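Local coordinates for NAD-dependent L-serine dehydrogenase (Pseudomonas aeruginosa, PDB 3OBB), which catalyses the NAD-dependent oxidation of L-serine and methyl-L-serine, with only low activity toward beta-hydroxyisobutyrate, at residues 96-101 against 247-252. Numbering follows the deposited sequence.
Sequences CSTIAP and AKDLGL
D249 OD1 is gripped by K248 NZ at 2.6 Å in a salt bridge between neighbouring residues of helix 243-260, and the methyl CG2 of T98 lies 3.7 Å from this same D249 OD1. K248 NZ meets D249 OD1 from above the carboxylate plane, 37° out of it. The contact brings the loop after strand 92-95 of the Rossmann-type NAD-binding domain against a helix of the C-terminal domain, in the interdomain cleft that holds the active site. T98 and K248 both bind NAD(+). Through a water, K248 NZ is also linked to the loop backbone: the water donates to T98 O at 2.7 Å and accepts a weak bond from K248 NZ at 3.2 Å. T98 divides its branches between two tasks. With CG2 anti to the backbone N (OG1 at chi1 -63°), the methyl faces the helix, while OG1 hydrogen-bonds NZ of the active-site K173. The other oxygen of D249, OD2, is held by N177 ND2, and a bound EPE molecule lies about 3 Å from the D249 side chain (nearest atoms). Beside this polar cluster, L252 supplies the apolar part, its two methyls reaching different parts of the loop. L252 CD1 packs on T98 CG2 at 3.6 Å, and L252 CD2 approaches A100 at the N-cap of helix 101-112, 3.7 Å from A100 N and 4.1 Å from A100 CB.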
ATOM      1  N   CYS A  96      -7.955 -15.916 -27.587  1.00 41.02           N
ATOM      2  CA  CYS A  96      -6.747 -15.088 -27.402  1.00 39.96           C
ATOM      3  C   CYS A  96      -7.018 -13.774 -26.714  1.00 39.65           C
ATOM      4  O   CYS A  96      -6.121 -12.946 -26.595  1.00 37.94           O
ATOM      5  CB  CYS A  96      -6.078 -14.753 -28.738  1.00 39.30           C
ATOM      6  SG  CYS A  96      -5.599 -16.178 -29.691  1.00 38.12           S
ATOM      7  N   SER A  97      -8.252 -13.594 -26.257  1.00 41.19           N
ATOM      8  CA  SER A  97      -8.580 -12.459 -25.419  1.00 41.31           C
ATOM      9  C   SER A  97      -7.907 -12.637 -24.080  1.00 41.01           C
ATOM     10  O   SER A  97      -7.479 -13.738 -23.719  1.00 41.56           O
ATOM     11  CB  SER A  97     -10.091 -12.394 -25.198  1.00 42.57           C
ATOM     12  OG  SER A  97     -10.745 -12.309 -26.446  1.00 44.16           O
ATOM     13  N   THR A  98      -7.849 -11.556 -23.326  1.00 41.32           N
ATOM     14  CA  THR A  98      -7.424 -11.646 -21.950  1.00 41.28           C
ATOM     15  C   THR A  98      -8.655 -11.622 -21.074  1.00 42.65           C
ATOM     16  O   THR A  98      -9.401 -10.622 -21.049  1.00 43.47           O
ATOM     17  CB  THR A  98      -6.455 -10.499 -21.589  1.00 40.80           C
ATOM     18  OG1 THR A  98      -5.278 -10.638 -22.395  1.00 40.13           O
ATOM     19  CG2 THR A  98      -6.064 -10.568 -20.117  1.00 40.24           C
ATOM     20  N   ILE A  99      -8.853 -12.734 -20.366  1.00 41.87           N
ATOM     21  CA  ILE A  99     -10.025 -12.927 -19.538  1.00 43.38           C
ATOM     22  C   ILE A  99      -9.587 -13.653 -18.279  1.00 42.89           C
ATOM     23  O   ILE A  99      -8.514 -14.246 -18.253  1.00 42.59           O
ATOM     24  CB  ILE A  99     -11.126 -13.729 -20.295  1.00 44.62           C
ATOM     25  CG1 ILE A  99     -10.679 -15.180 -20.559  1.00 44.77           C
ATOM     26  CG2 ILE A  99     -11.493 -13.015 -21.599  1.00 43.58           C
ATOM     27  CD1 ILE A  99     -11.742 -16.058 -21.272  1.00 47.89           C
ATOM     28  N   ALA A 100     -10.395 -13.589 -17.233  1.00 43.88           N
ATOM     29  CA  ALA A 100     -10.077 -14.270 -15.987  1.00 44.22           C
ATOM     30  C   ALA A 100      -9.841 -15.772 -16.236  1.00 44.25           C
ATOM     31  O   ALA A 100     -10.572 -16.399 -17.008  1.00 45.73           O
ATOM     32  CB  ALA A 100     -11.165 -14.039 -14.958  1.00 46.42           C
ATOM     33  N   PRO A 101      -8.766 -16.328 -15.650  1.00 42.94           N
ATOM     34  CA  PRO A 101      -8.495 -17.751 -15.728  1.00 43.12           C
ATOM     35  C   PRO A 101      -9.701 -18.637 -15.422  1.00 45.80           C
ATOM     36  O   PRO A 101      -9.894 -19.629 -16.114  1.00 46.60           O
ATOM     37  CB  PRO A 101      -7.398 -17.942 -14.674  1.00 41.59           C
ATOM     38  CG  PRO A 101      -6.643 -16.702 -14.756  1.00 40.45           C
ATOM     39  CD  PRO A 101      -7.669 -15.625 -14.953  1.00 41.60           C
ATOM     40  N   ALA A 247      -5.643  -1.251 -16.066  1.00 33.40           N
ATOM     41  CA  ALA A 247      -6.514  -1.356 -14.869  1.00 34.12           C
ATOM     42  C   ALA A 247      -7.390  -2.606 -14.955  1.00 35.26           C
ATOM     43  O   ALA A 247      -7.628  -3.276 -13.951  1.00 36.57           O
ATOM     44  CB  ALA A 247      -7.401  -0.119 -14.725  1.00 34.16           C
ATOM     45  N   LYS A 248      -7.863  -2.916 -16.161  1.00 35.58           N
ATOM     46  CA  LYS A 248      -8.645  -4.122 -16.411  1.00 35.93           C
ATOM     47  C   LYS A 248      -7.813  -5.362 -16.059  1.00 34.92           C
ATOM     48  O   LYS A 248      -8.246  -6.206 -15.267  1.00 34.04           O
ATOM     49  CB  LYS A 248      -9.101  -4.158 -17.869  1.00 36.71           C
ATOM     50  CG  LYS A 248      -9.800  -5.472 -18.328  1.00 41.34           C
ATOM     51  CD  LYS A 248      -8.904  -6.362 -19.236  1.00 45.13           C
ATOM     52  CE  LYS A 248      -8.446  -5.671 -20.564  1.00 46.14           C
ATOM     53  NZ  LYS A 248      -7.131  -6.222 -21.119  1.00 44.36           N
ATOM     54  N   ASP A 249      -6.626  -5.452 -16.660  1.00 33.63           N
ATOM     55  CA  ASP A 249      -5.696  -6.577 -16.462  1.00 33.11           C
ATOM     56  C   ASP A 249      -5.378  -6.781 -14.999  1.00 32.28           C
ATOM     57  O   ASP A 249      -5.314  -7.890 -14.531  1.00 32.37           O
ATOM     58  CB  ASP A 249      -4.396  -6.321 -17.246  1.00 32.47           C
ATOM     59  CG  ASP A 249      -4.552  -6.603 -18.762  1.00 34.78           C
ATOM     60  OD1 ASP A 249      -5.653  -7.057 -19.176  1.00 37.12           O
ATOM     61  OD2 ASP A 249      -3.593  -6.394 -19.543  1.00 34.23           O
ATOM     62  N   LEU A 250      -5.160  -5.691 -14.283  1.00 31.73           N
ATOM     63  CA  LEU A 250      -4.883  -5.750 -12.849  1.00 31.69           C
ATOM     64  C   LEU A 250      -6.117  -6.302 -12.157  1.00 31.26           C
ATOM     65  O   LEU A 250      -6.016  -7.046 -11.206  1.00 31.29           O
ATOM     66  CB  LEU A 250      -4.580  -4.338 -12.344  1.00 30.23           C
ATOM     67  CG  LEU A 250      -3.184  -3.798 -12.012  1.00 32.16           C
ATOM     68  CD1 LEU A 250      -2.003  -4.811 -11.942  1.00 30.44           C
ATOM     69  CD2 LEU A 250      -2.855  -2.512 -12.709  1.00 28.53           C
ATOM     70  N   GLY A 251      -7.293  -5.944 -12.654  1.00 31.96           N
ATOM     71  CA  GLY A 251      -8.557  -6.397 -12.049  1.00 32.37           C
ATOM     72  C   GLY A 251      -8.723  -7.908 -12.169  1.00 33.09           C
ATOM     73  O   GLY A 251      -9.110  -8.565 -11.208  1.00 32.93           O
ATOM     74  N   LEU A 252      -8.405  -8.449 -13.340  1.00 33.30           N
ATOM     75  CA  LEU A 252      -8.370  -9.903 -13.556  1.00 34.85           C
ATOM     76  C   LEU A 252      -7.366 -10.626 -12.643  1.00 34.73           C
ATOM     77  O   LEU A 252      -7.633 -11.744 -12.150  1.00 34.93           O
ATOM     78  CB  LEU A 252      -8.033 -10.232 -15.009  1.00 34.12           C
ATOM     79  CG  LEU A 252      -8.974  -9.731 -16.104  1.00 36.96           C
ATOM     80  CD1 LEU A 252      -8.471 -10.121 -17.497  1.00 32.83           C
ATOM     81  CD2 LEU A 252     -10.449 -10.164 -15.916  1.00 35.18           C
TER
HETATM   82  O   HOH W   1      -9.280  -8.238 -22.380  1.00 52.19           O